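Local coordinates for YerB protein (Bacillus subtilis, PDB 2PSB) that is a putative membrane-attached lipoprotein of unknown biochemical function that interacts with PcrA, at residues 259-269 and 280-289; 199-210 and 224-232. All coordinates share one frame; numbering follows the deposited sequence.

Interaction 1 of 2, residues 259-269 and 280-289; sequences LFQHGNVIETD and VKDGKWLPFV
Leu-286 pushes its side chain against strands 255-261 and 264-273 and forms the tight centre of this contact. Its CB lies 4.0 Å from Leu-259 CD2, while CD1 fits between Ile-266 CG2 and Thr-268, meeting the threonine side chain tip to tip. Leu-259 has CG anti to the backbone N (chi1 -176°), which turns the branch toward 280-289 and brings CD1 to the edge of the Phe-288 ring, 3.9 Å from CE1 and in the ring plane. Further along, Val-289 CG2 sits over one face of the His-262 imidazole in a CH-pi contact, 3.8 Å from the ring centroid, although the histidine itself is exposed. Between these apolar groups a water accepts from Gln-261 NE2 at 2.7 Å and donates to Pro-287 O, bridging a place where the backbones do not pair directly.

At the other end the side chains are looser and nearer solvent: Glu-267 is exposed, Asp-269 and Lys-281 partly so. There Lys-281 folds back, bent at chi2 (46°), so that its methylenes run past Glu-267 O and its NZ makes a weak salt bridge of 3.4 Å with Asp-269 OD2. A methionine here would probably cost the Asp-269 carboxylate this charged mate, its other ion pair, to Lys-256, being long and weak. The backbone holds this end together: Val-280 N donates to Asp-269 O at 3.1 Å, and Asp-269 N gives the longer return bond to Val-280 O. This reciprocal pairing is that of an antiparallel beta hairpin, formed by strands 264-273 and 276-281, with the chain after it folding back over the preceding 255-261/264-273 hairpin and its type I' turn.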
loop_
_atom_site.group_PDB
_atom_site.type_symbol
_atom_site.label_atom_id
_atom_site.label_comp_id
_atom_site.label_asym_id
_atom_site.label_seq_id
_atom_site.Cartn_x
_atom_site.Cartn_y
_atom_site.Cartn_z
ATOM N N LEU A 259 -3.200 -15.599 -4.128
ATOM C CA LEU A 259 -2.099 -15.386 -3.207
ATOM C C LEU A 259 -0.841 -16.066 -3.729
ATOM O O LEU A 259 -0.824 -17.280 -3.934
ATOM C CB LEU A 259 -2.470 -15.940 -1.832
ATOM C CG LEU A 259 -1.459 -15.721 -0.706
ATOM C CD1 LEU A 259 -1.229 -14.203 -0.459
ATOM C CD2 LEU A 259 -1.987 -16.394 0.549
ATOM N N PHE A 260 0.206 -15.270 -3.949
ATOM C CA PHE A 260 1.482 -15.773 -4.450
ATOM C C PHE A 260 2.585 -15.624 -3.423
ATOM O O PHE A 260 2.924 -14.507 -3.011
ATOM C CB PHE A 260 1.926 -15.024 -5.707
ATOM C CG PHE A 260 0.940 -15.066 -6.828
ATOM C CD1 PHE A 260 -0.210 -14.292 -6.787
ATOM C CD2 PHE A 260 1.169 -15.884 -7.939
ATOM C CE1 PHE A 260 -1.127 -14.325 -7.837
ATOM C CE2 PHE A 260 0.259 -15.924 -8.990
ATOM C CZ PHE A 260 -0.890 -15.144 -8.940
ATOM N N GLN A 261 3.157 -16.755 -3.033
ATOM C CA GLN A 261 4.246 -16.786 -2.071
ATOM C C GLN A 261 5.108 -18.010 -2.383
ATOM O O GLN A 261 4.587 -19.059 -2.756
ATOM C CB GLN A 261 3.682 -16.848 -0.643
ATOM C CG GLN A 261 2.335 -17.529 -0.553
ATOM C CD GLN A 261 1.809 -17.654 0.871
ATOM O OE1 GLN A 261 1.689 -16.669 1.605
ATOM N NE2 GLN A 261 1.476 -18.873 1.259
ATOM N N HIS A 262 6.423 -17.873 -2.264
ATOM C CA HIS A 262 7.333 -18.982 -2.543
ATOM C C HIS A 262 7.155 -19.554 -3.948
ATOM O O HIS A 262 7.191 -20.765 -4.140
ATOM C CB HIS A 262 7.125 -20.100 -1.519
ATOM C CG HIS A 262 7.597 -19.751 -0.145
ATOM N ND1 HIS A 262 7.089 -20.345 0.989
ATOM C CD2 HIS A 262 8.537 -18.874 0.281
ATOM C CE1 HIS A 262 7.693 -19.848 2.054
ATOM N NE2 HIS A 262 8.577 -18.953 1.651
ATOM N N GLY A 263 6.960 -18.688 -4.931
ATOM C CA GLY A 263 6.784 -19.172 -6.285
ATOM C C GLY A 263 5.452 -19.874 -6.445
ATOM O O GLY A 263 5.035 -20.185 -7.562
ATOM N N ASN A 264 4.783 -20.118 -5.322
ATOM C CA ASN A 264 3.484 -20.780 -5.338
ATOM C C ASN A 264 2.357 -19.808 -5.633
ATOM O O ASN A 264 2.510 -18.601 -5.502
ATOM C CB ASN A 264 3.194 -21.457 -3.991
ATOM C CG ASN A 264 3.951 -22.753 -3.814
ATOM O OD1 ASN A 264 5.175 -22.792 -3.923
ATOM N ND2 ASN A 264 3.223 -23.827 -3.531
ATOM N N VAL A 265 1.222 -20.363 -6.035
ATOM C CA VAL A 265 0.024 -19.597 -6.329
ATOM C C VAL A 265 -1.087 -20.322 -5.577
ATOM O O VAL A 265 -1.059 -21.547 -5.447
ATOM C CB VAL A 265 -0.292 -19.578 -7.845
ATOM C CG1 VAL A 265 -0.378 -20.983 -8.380
ATOM C CG2 VAL A 265 -1.599 -18.841 -8.097
ATOM N N ILE A 266 -2.048 -19.565 -5.060
ATOM C CA ILE A 266 -3.149 -20.147 -4.306
ATOM C C ILE A 266 -4.418 -19.409 -4.653
ATOM O O ILE A 266 -4.474 -18.183 -4.546
ATOM C CB ILE A 266 -2.933 -20.006 -2.786
ATOM C CG1 ILE A 266 -1.619 -20.664 -2.376
ATOM C CG2 ILE A 266 -4.099 -20.626 -2.035
ATOM C CD1 ILE A 266 -1.249 -20.433 -0.925
ATOM N N GLU A 267 -5.434 -20.144 -5.086
ATOM C CA GLU A 267 -6.702 -19.510 -5.407
ATOM C C GLU A 267 -7.384 -19.284 -4.074
ATOM O O GLU A 267 -7.400 -20.168 -3.223
ATOM C CB GLU A 267 -7.560 -20.409 -6.295
ATOM C CG GLU A 267 -7.542 -20.023 -7.762
ATOM C CD GLU A 267 -8.632 -20.723 -8.558
ATOM O OE1 GLU A 267 -8.461 -21.920 -8.890
ATOM O OE2 GLU A 267 -9.667 -20.074 -8.834
ATOM N N THR A 268 -7.946 -18.104 -3.871
ATOM C CA THR A 268 -8.576 -17.854 -2.589
ATOM C C THR A 268 -9.710 -16.856 -2.636
ATOM O O THR A 268 -10.067 -16.335 -3.690
ATOM C CB THR A 268 -7.534 -17.349 -1.566
ATOM O OG1 THR A 268 -8.125 -17.315 -0.261
ATOM C CG2 THR A 268 -7.065 -15.952 -1.924
ATOM N N ASP A 269 -10.287 -16.631 -1.463
ATOM C CA ASP A 269 -11.350 -15.664 -1.276
ATOM C C ASP A 269 -10.744 -14.686 -0.290
ATOM O O ASP A 269 -9.558 -14.771 0.029
ATOM C CB ASP A 269 -12.588 -16.317 -0.656
ATOM C CG ASP A 269 -13.305 -17.242 -1.623
ATOM O OD1 ASP A 269 -13.837 -16.742 -2.636
ATOM O OD2 ASP A 269 -13.326 -18.462 -1.371
ATOM N N VAL A 280 -8.924 -15.974 2.864
ATOM C CA VAL A 280 -9.459 -17.138 3.559
ATOM C C VAL A 280 -9.809 -18.238 2.574
ATOM O O VAL A 280 -10.389 -17.980 1.526
ATOM C CB VAL A 280 -10.721 -16.784 4.374
ATOM C CG1 VAL A 280 -10.382 -15.728 5.430
ATOM C CG2 VAL A 280 -11.806 -16.273 3.452
ATOM N N LYS A 281 -9.453 -19.466 2.917
ATOM C CA LYS A 281 -9.736 -20.586 2.049
ATOM C C LYS A 281 -10.116 -21.823 2.843
ATOM O O LYS A 281 -9.426 -22.211 3.784
ATOM C CB LYS A 281 -8.525 -20.873 1.150
ATOM C CG LYS A 281 -8.891 -21.630 -0.126
ATOM C CD LYS A 281 -10.128 -21.005 -0.774
ATOM C CE LYS A 281 -10.587 -21.770 -2.004
ATOM N NZ LYS A 281 -11.961 -21.373 -2.418
ATOM N N ASP A 282 -11.229 -22.427 2.442
ATOM C CA ASP A 282 -11.773 -23.627 3.067
ATOM C C ASP A 282 -12.113 -23.383 4.516
ATOM O O ASP A 282 -11.907 -24.235 5.371
ATOM C CB ASP A 282 -10.796 -24.797 2.948
ATOM C CG ASP A 282 -10.402 -25.076 1.513
ATOM O OD1 ASP A 282 -11.230 -24.832 0.608
ATOM O OD2 ASP A 282 -9.263 -25.538 1.292
ATOM N N GLY A 283 -12.628 -22.195 4.792
ATOM C CA GLY A 283 -13.011 -21.879 6.151
ATOM C C GLY A 283 -11.894 -21.466 7.086
ATOM O O GLY A 283 -12.081 -21.449 8.306
ATOM N N LYS A 284 -10.729 -21.141 6.540
ATOM C CA LYS A 284 -9.623 -20.703 7.381
ATOM C C LYS A 284 -8.792 -19.605 6.746
ATOM O O LYS A 284 -8.744 -19.463 5.526
ATOM C CB LYS A 284 -8.720 -21.878 7.753
ATOM C CG LYS A 284 -8.319 -22.757 6.588
ATOM C CD LYS A 284 -7.423 -23.899 7.045
ATOM C CE LYS A 284 -8.059 -24.712 8.168
ATOM N NZ LYS A 284 -7.183 -25.850 8.580
ATOM N N TRP A 285 -8.157 -18.814 7.601
ATOM C CA TRP A 285 -7.290 -17.725 7.168
ATOM C C TRP A 285 -6.025 -18.336 6.585
ATOM O O TRP A 285 -5.474 -19.291 7.143
ATOM C CB TRP A 285 -6.849 -16.870 8.357
ATOM C CG TRP A 285 -7.906 -16.101 9.070
ATOM C CD1 TRP A 285 -9.233 -16.422 9.200
ATOM C CD2 TRP A 285 -7.707 -14.902 9.825
ATOM N NE1 TRP A 285 -9.864 -15.495 9.996
ATOM C CE2 TRP A 285 -8.953 -14.551 10.392
ATOM C CE3 TRP A 285 -6.591 -14.089 10.078
ATOM C CZ2 TRP A 285 -9.118 -13.416 11.203
ATOM C CZ3 TRP A 285 -6.751 -12.957 10.883
ATOM C CH2 TRP A 285 -8.011 -12.633 11.436
ATOM N N LEU A 286 -5.570 -17.790 5.464
ATOM C CA LEU A 286 -4.328 -18.238 4.863
ATOM C C LEU A 286 -3.264 -17.327 5.479
ATOM O O LEU A 286 -3.454 -16.119 5.550
ATOM C CB LEU A 286 -4.374 -18.047 3.350
ATOM C CG LEU A 286 -5.226 -19.089 2.625
ATOM C CD1 LEU A 286 -5.481 -18.649 1.195
ATOM C CD2 LEU A 286 -4.513 -20.434 2.671
ATOM N N PRO A 287 -2.149 -17.896 5.967
ATOM C CA PRO A 287 -1.118 -17.034 6.556
ATOM C C PRO A 287 -0.183 -16.426 5.498
ATOM O O PRO A 287 -0.184 -16.847 4.342
ATOM C CB PRO A 287 -0.381 -17.987 7.490
ATOM C CG PRO A 287 -0.400 -19.255 6.717
ATOM C CD PRO A 287 -1.836 -19.318 6.198
ATOM N N PHE A 288 0.604 -15.433 5.907
ATOM C CA PHE A 288 1.576 -14.791 5.016
ATOM C C PHE A 288 2.961 -15.273 5.418
ATOM O O PHE A 288 3.181 -15.684 6.566
ATOM C CB PHE A 288 1.592 -13.260 5.158
ATOM C CG PHE A 288 0.385 -12.560 4.602
ATOM C CD1 PHE A 288 -0.201 -12.965 3.404
ATOM C CD2 PHE A 288 -0.143 -11.455 5.262
ATOM C CE1 PHE A 288 -1.303 -12.269 2.874
ATOM C CE2 PHE A 288 -1.240 -10.754 4.740
ATOM C CZ PHE A 288 -1.819 -11.160 3.547
ATOM N N VAL A 289 3.887 -15.209 4.464
ATOM C CA VAL A 289 5.285 -15.572 4.682
ATOM C C VAL A 289 5.930 -14.357 5.349
ATOM O O VAL A 289 5.718 -13.231 4.917
ATOM C CB VAL A 289 6.021 -15.807 3.330
ATOM C CG1 VAL A 289 7.530 -15.784 3.546
ATOM C CG2 VAL A 289 5.583 -17.130 2.701
HETATM O O HOH W 1 -0.646 -19.041 2.952
#

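Interaction 2 of 2, residues 199-210 and 224-232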
loop_
_atom_site.group_PDB
_atom_site.type_symbol
_atom_site.label_atom_id
_atom_site.label_comp_id
_atom_site.label_asym_id
_atom_site.label_seq_id
_atom_site.Cartn_x
_atom_site.Cartn_y
_atom_site.Cartn_z
ATOM N N TYR A 199 5.171 -9.336 -11.355
ATOM C CA TYR A 199 5.904 -9.773 -10.177
ATOM C C TYR A 199 6.650 -11.042 -10.565
ATOM O O TYR A 199 6.053 -12.026 -11.009
ATOM C CB TYR A 199 4.953 -10.029 -8.994
ATOM C CG TYR A 199 4.224 -8.780 -8.507
ATOM C CD1 TYR A 199 2.966 -8.441 -9.005
ATOM C CD2 TYR A 199 4.814 -7.919 -7.579
ATOM C CE1 TYR A 199 2.313 -7.279 -8.590
ATOM C CE2 TYR A 199 4.163 -6.747 -7.162
ATOM C CZ TYR A 199 2.922 -6.440 -7.673
ATOM O OH TYR A 199 2.286 -5.288 -7.287
ATOM N N ASN A 200 7.966 -11.008 -10.407
ATOM C CA ASN A 200 8.790 -12.143 -10.770
ATOM C C ASN A 200 9.498 -12.705 -9.554
ATOM O O ASN A 200 10.235 -12.000 -8.872
ATOM C CB ASN A 200 9.793 -11.706 -11.835
ATOM C CG ASN A 200 9.126 -10.958 -12.979
ATOM O OD1 ASN A 200 9.508 -9.832 -13.309
ATOM N ND2 ASN A 200 8.117 -11.579 -13.589
ATOM N N TYR A 201 9.257 -13.983 -9.289
ATOM C CA TYR A 201 9.860 -14.657 -8.157
ATOM C C TYR A 201 11.329 -14.989 -8.427
ATOM O O TYR A 201 11.704 -15.382 -9.532
ATOM C CB TYR A 201 9.092 -15.940 -7.839
ATOM C CG TYR A 201 9.480 -16.572 -6.521
ATOM C CD1 TYR A 201 9.327 -15.870 -5.326
ATOM C CD2 TYR A 201 9.999 -17.876 -6.463
ATOM C CE1 TYR A 201 9.678 -16.442 -4.102
ATOM C CE2 TYR A 201 10.353 -18.455 -5.235
ATOM C CZ TYR A 201 10.188 -17.730 -4.062
ATOM O OH TYR A 201 10.545 -18.271 -2.844
ATOM N N ASP A 202 12.153 -14.821 -7.402
ATOM C CA ASP A 202 13.572 -15.105 -7.511
ATOM C C ASP A 202 13.892 -16.304 -6.622
ATOM O O ASP A 202 14.141 -16.149 -5.418
ATOM C CB ASP A 202 14.387 -13.894 -7.065
ATOM C CG ASP A 202 15.855 -14.029 -7.401
ATOM O OD1 ASP A 202 16.303 -13.359 -8.351
ATOM O OD2 ASP A 202 16.559 -14.811 -6.729
ATOM N N LYS A 203 13.875 -17.495 -7.221
ATOM C CA LYS A 203 14.156 -18.735 -6.499
ATOM C C LYS A 203 15.360 -18.568 -5.588
ATOM O O LYS A 203 15.311 -18.913 -4.404
ATOM C CB LYS A 203 14.431 -19.880 -7.477
ATOM C CG LYS A 203 13.231 -20.348 -8.290
ATOM C CD LYS A 203 13.642 -21.405 -9.320
ATOM C CE LYS A 203 14.469 -20.804 -10.460
ATOM N NZ LYS A 203 15.795 -20.241 -10.049
ATOM N N LYS A 204 16.444 -18.039 -6.150
ATOM C CA LYS A 204 17.665 -17.820 -5.386
ATOM C C LYS A 204 17.417 -16.903 -4.197
ATOM O O LYS A 204 17.531 -17.323 -3.047
ATOM C CB LYS A 204 18.754 -17.220 -6.283
ATOM C CG LYS A 204 19.510 -18.235 -7.126
ATOM C CD LYS A 204 18.578 -19.047 -8.009
ATOM C CE LYS A 204 19.348 -20.087 -8.808
ATOM N NZ LYS A 204 18.431 -20.883 -9.671
ATOM N N ALA A 205 17.074 -15.652 -4.491
ATOM C CA ALA A 205 16.808 -14.643 -3.469
ATOM C C ALA A 205 15.661 -15.041 -2.541
ATOM O O ALA A 205 15.636 -14.650 -1.379
ATOM C CB ALA A 205 16.503 -13.308 -4.129
ATOM N N GLU A 206 14.717 -15.818 -3.063
ATOM C CA GLU A 206 13.571 -16.278 -2.286
ATOM C C GLU A 206 12.550 -15.162 -2.072
ATOM O O GLU A 206 11.862 -15.113 -1.047
ATOM C CB GLU A 206 14.038 -16.837 -0.934
ATOM C CG GLU A 206 15.063 -17.964 -1.060
ATOM C CD GLU A 206 15.344 -18.659 0.259
ATOM O OE1 GLU A 206 14.383 -19.177 0.869
ATOM O OE2 GLU A 206 16.522 -18.691 0.680
ATOM N N PHE A 207 12.466 -14.258 -3.044
ATOM C CA PHE A 207 11.518 -13.164 -2.985
ATOM C C PHE A 207 11.082 -12.750 -4.374
ATOM O O PHE A 207 11.591 -13.256 -5.380
ATOM C CB PHE A 207 12.092 -11.954 -2.219
ATOM C CG PHE A 207 13.325 -11.336 -2.836
ATOM C CD1 PHE A 207 13.329 -10.898 -4.156
ATOM C CD2 PHE A 207 14.468 -11.135 -2.065
ATOM C CE1 PHE A 207 14.443 -10.269 -4.699
ATOM C CE2 PHE A 207 15.589 -10.507 -2.595
ATOM C CZ PHE A 207 15.580 -10.070 -3.917
ATOM N N TYR A 208 10.125 -11.828 -4.420
ATOM C CA TYR A 208 9.591 -11.325 -5.673
ATOM C C TYR A 208 10.126 -9.951 -6.026
ATOM O O TYR A 208 10.491 -9.157 -5.157
ATOM C CB TYR A 208 8.071 -11.229 -5.620
ATOM C CG TYR A 208 7.359 -12.547 -5.495
ATOM C CD1 TYR A 208 7.308 -13.224 -4.280
ATOM C CD2 TYR A 208 6.705 -13.102 -6.589
ATOM C CE1 TYR A 208 6.612 -14.425 -4.158
ATOM C CE2 TYR A 208 6.009 -14.301 -6.480
ATOM C CZ TYR A 208 5.963 -14.956 -5.263
ATOM O OH TYR A 208 5.258 -16.132 -5.162
ATOM N N THR A 209 10.216 -9.710 -7.301
ATOM C CA THR A 209 10.599 -8.428 -7.877
ATOM C C THR A 209 9.422 -7.769 -8.591
ATOM O O THR A 209 8.512 -8.560 -9.021
ATOM C CB THR A 209 11.778 -8.605 -8.852
ATOM O OG1 THR A 209 12.816 -9.361 -8.219
ATOM C CG2 THR A 209 12.442 -7.266 -9.135
ATOM N N ARG A 210 9.370 -6.508 -8.635
ATOM C CA ARG A 210 8.259 -5.826 -9.272
ATOM C C ARG A 210 8.730 -4.894 -10.374
ATOM O O ARG A 210 9.862 -4.408 -10.358
ATOM C CB ARG A 210 7.468 -5.030 -8.224
ATOM C CG ARG A 210 6.212 -4.357 -8.750
ATOM C CD ARG A 210 5.495 -3.620 -7.624
ATOM N NE ARG A 210 4.228 -3.032 -8.052
ATOM C CZ ARG A 210 4.103 -1.949 -8.805
ATOM N NH1 ARG A 210 5.176 -1.293 -9.237
ATOM N NH2 ARG A 210 2.890 -1.517 -9.123
ATOM N N LYS A 224 17.903 0.755 -5.344
ATOM C CA LYS A 224 17.785 -0.701 -5.373
ATOM C C LYS A 224 16.343 -1.162 -5.565
ATOM O O LYS A 224 15.410 -0.509 -5.113
ATOM C CB LYS A 224 18.334 -1.301 -4.077
ATOM C CG LYS A 224 19.787 -0.966 -3.778
ATOM C CD LYS A 224 20.182 -1.556 -2.430
ATOM C CE LYS A 224 21.633 -1.274 -2.065
ATOM N NZ LYS A 224 22.010 -1.965 -0.793
ATOM N N PRO A 225 16.145 -2.301 -6.247
ATOM C CA PRO A 225 14.788 -2.806 -6.472
ATOM C C PRO A 225 14.101 -3.165 -5.158
ATOM O O PRO A 225 14.753 -3.579 -4.202
ATOM C CB PRO A 225 15.012 -4.030 -7.362
ATOM C CG PRO A 225 16.266 -3.693 -8.104
ATOM C CD PRO A 225 17.128 -3.091 -7.007
ATOM N N VAL A 226 12.786 -2.994 -5.102
ATOM C CA VAL A 226 12.058 -3.340 -3.886
ATOM C C VAL A 226 11.809 -4.846 -3.928
ATOM O O VAL A 226 11.773 -5.449 -5.004
ATOM C CB VAL A 226 10.698 -2.577 -3.792
ATOM C CG1 VAL A 226 9.999 -2.907 -2.463
ATOM C CG2 VAL A 226 10.934 -1.071 -3.887
ATOM N N ALA A 227 11.664 -5.459 -2.760
ATOM C CA ALA A 227 11.420 -6.892 -2.700
ATOM C C ALA A 227 10.365 -7.220 -1.654
ATOM O O ALA A 227 10.364 -6.663 -0.559
ATOM C CB ALA A 227 12.726 -7.640 -2.396
HETATM N N MSE A 228 9.450 -8.110 -2.006
HETATM C CA MSE A 228 8.407 -8.506 -1.079
HETATM C C MSE A 228 8.291 -10.033 -1.086
HETATM O O MSE A 228 8.825 -10.699 -1.981
HETATM C CB MSE A 228 7.077 -7.826 -1.436
HETATM C CG MSE A 228 6.421 -8.234 -2.749
HETATM SE SE MSE A 228 6.967 -7.335 -4.397
HETATM C CE MSE A 228 7.707 -5.676 -3.724
ATOM N N GLN A 229 7.633 -10.586 -0.074
ATOM C CA GLN A 229 7.497 -12.030 0.034
ATOM C C GLN A 229 6.085 -12.557 -0.168
ATOM O O GLN A 229 5.866 -13.758 -0.090
ATOM C CB GLN A 229 8.041 -12.501 1.386
ATOM C CG GLN A 229 9.565 -12.540 1.470
ATOM C CD GLN A 229 10.204 -11.162 1.563
ATOM O OE1 GLN A 229 11.405 -11.007 1.312
ATOM N NE2 GLN A 229 9.415 -10.158 1.923
ATOM N N ASN A 230 5.136 -11.657 -0.419
ATOM C CA ASN A 230 3.743 -12.041 -0.652
ATOM C C ASN A 230 3.066 -11.122 -1.667
ATOM O O ASN A 230 3.202 -9.898 -1.593
ATOM C CB ASN A 230 2.904 -11.996 0.647
ATOM C CG ASN A 230 3.595 -12.657 1.835
ATOM O OD1 ASN A 230 4.500 -12.087 2.434
ATOM N ND2 ASN A 230 3.164 -13.861 2.177
ATOM N N ILE A 231 2.358 -11.711 -2.627
ATOM C CA ILE A 231 1.618 -10.934 -3.605
ATOM C C ILE A 231 0.169 -11.379 -3.381
ATOM O O ILE A 231 -0.182 -12.557 -3.567
ATOM C CB ILE A 231 1.998 -11.235 -5.078
ATOM C CG1 ILE A 231 3.522 -11.300 -5.271
ATOM C CG2 ILE A 231 1.388 -10.154 -5.966
ATOM C CD1 ILE A 231 4.288 -10.039 -4.915
ATOM N N PHE A 232 -0.663 -10.427 -2.986
ATOM C CA PHE A 232 -2.051 -10.686 -2.685
ATOM C C PHE A 232 -2.959 -9.897 -3.625
ATOM O O PHE A 232 -3.136 -8.684 -3.456
ATOM C CB PHE A 232 -2.301 -10.298 -1.228
ATOM C CG PHE A 232 -3.666 -10.656 -0.721
ATOM C CD1 PHE A 232 -4.450 -11.609 -1.372
ATOM C CD2 PHE A 232 -4.152 -10.072 0.446
ATOM C CE1 PHE A 232 -5.691 -11.966 -0.867
ATOM C CE2 PHE A 232 -5.396 -10.428 0.958
ATOM C CZ PHE A 232 -6.165 -11.381 0.297
HETATM O O HOH W 2 11.646 -4.798 -7.612
#
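Ile-231 is wedged between two tyrosines, Tyr-199 and Tyr-208, which project from adjacent strands of an antiparallel beta hairpin (196-202 and 207-212) in the C-terminal DUF3048 region. The two rings use different branches of the isoleucine. CG2 stands over one face of Tyr-199, 4.0 Å from the centroid and 16° off the ring normal, whereas CG1 lies over a face of Tyr-208, offset toward the rim. CD1 reaches into the angle between them and packs against Tyr-199 CD2. The opposite face of the Tyr-208 ring receives Tyr-201 CD1, so this ring is held on both sides.

Tyr-199 is also met from its edge. Selenomethionine Met-228 begins by pointing away from the hairpin, but its chain bends at chi2 (-85°) and chi3, which swings SE round to the rim of the ring, 3.9 Å from Tyr-199 CD2. The result is an edge-on Met-aromatic contact, with the two side chains crossing at about a right angle. The phenol oxygen of Tyr-199 is hydrogen-bonded to Asn-296, and the Arg-210 guanidinium beside it forms a salt bridge with Glu-57 and a hydrogen bond to Thr-217.

Phe-207 is the second residue of a G1 beta bulge, in which it and Glu-206 both face Asp-202. Its ring is sandwiched between two methyl groups: Ala-227 CB lies over the centre of one face and Ala-205 CB nearer the rim of the other.

The backbones join at a single antiparallel bridge. Met-228 N gives a weak bond to Tyr-208 O, while the return bond from Tyr-208 N to Met-228 O is 3.0 Å long and nearly straight, at 173°.

How the interactions relate
Both segments of interaction 2 precede those of interaction 1 in the chain, and the centres of the two contacts lie about 16 Å apart within the same C-terminal family region. Strands 230-240 and 255-261 are antiparallel neighbours and join the two: Phe-260 N of interaction 1 lies 2.8 Å from Ile-231 O of interaction 2, a probable hydrogen bond. The Phe-260 side chain also touches Ile-231 and Tyr-208. At the 261-264 turn, Tyr-208 OH comes within 3.1 Å of Gly-263 N in a weak hydrogen bond, while the Asn-230 side chain packs against Phe-288 and Val-289. Neither contact can be tied to an active site or ligand; together they pack the 196-202/207-212 hairpin and the 280-289 segment around strands 230-240 and 255-261.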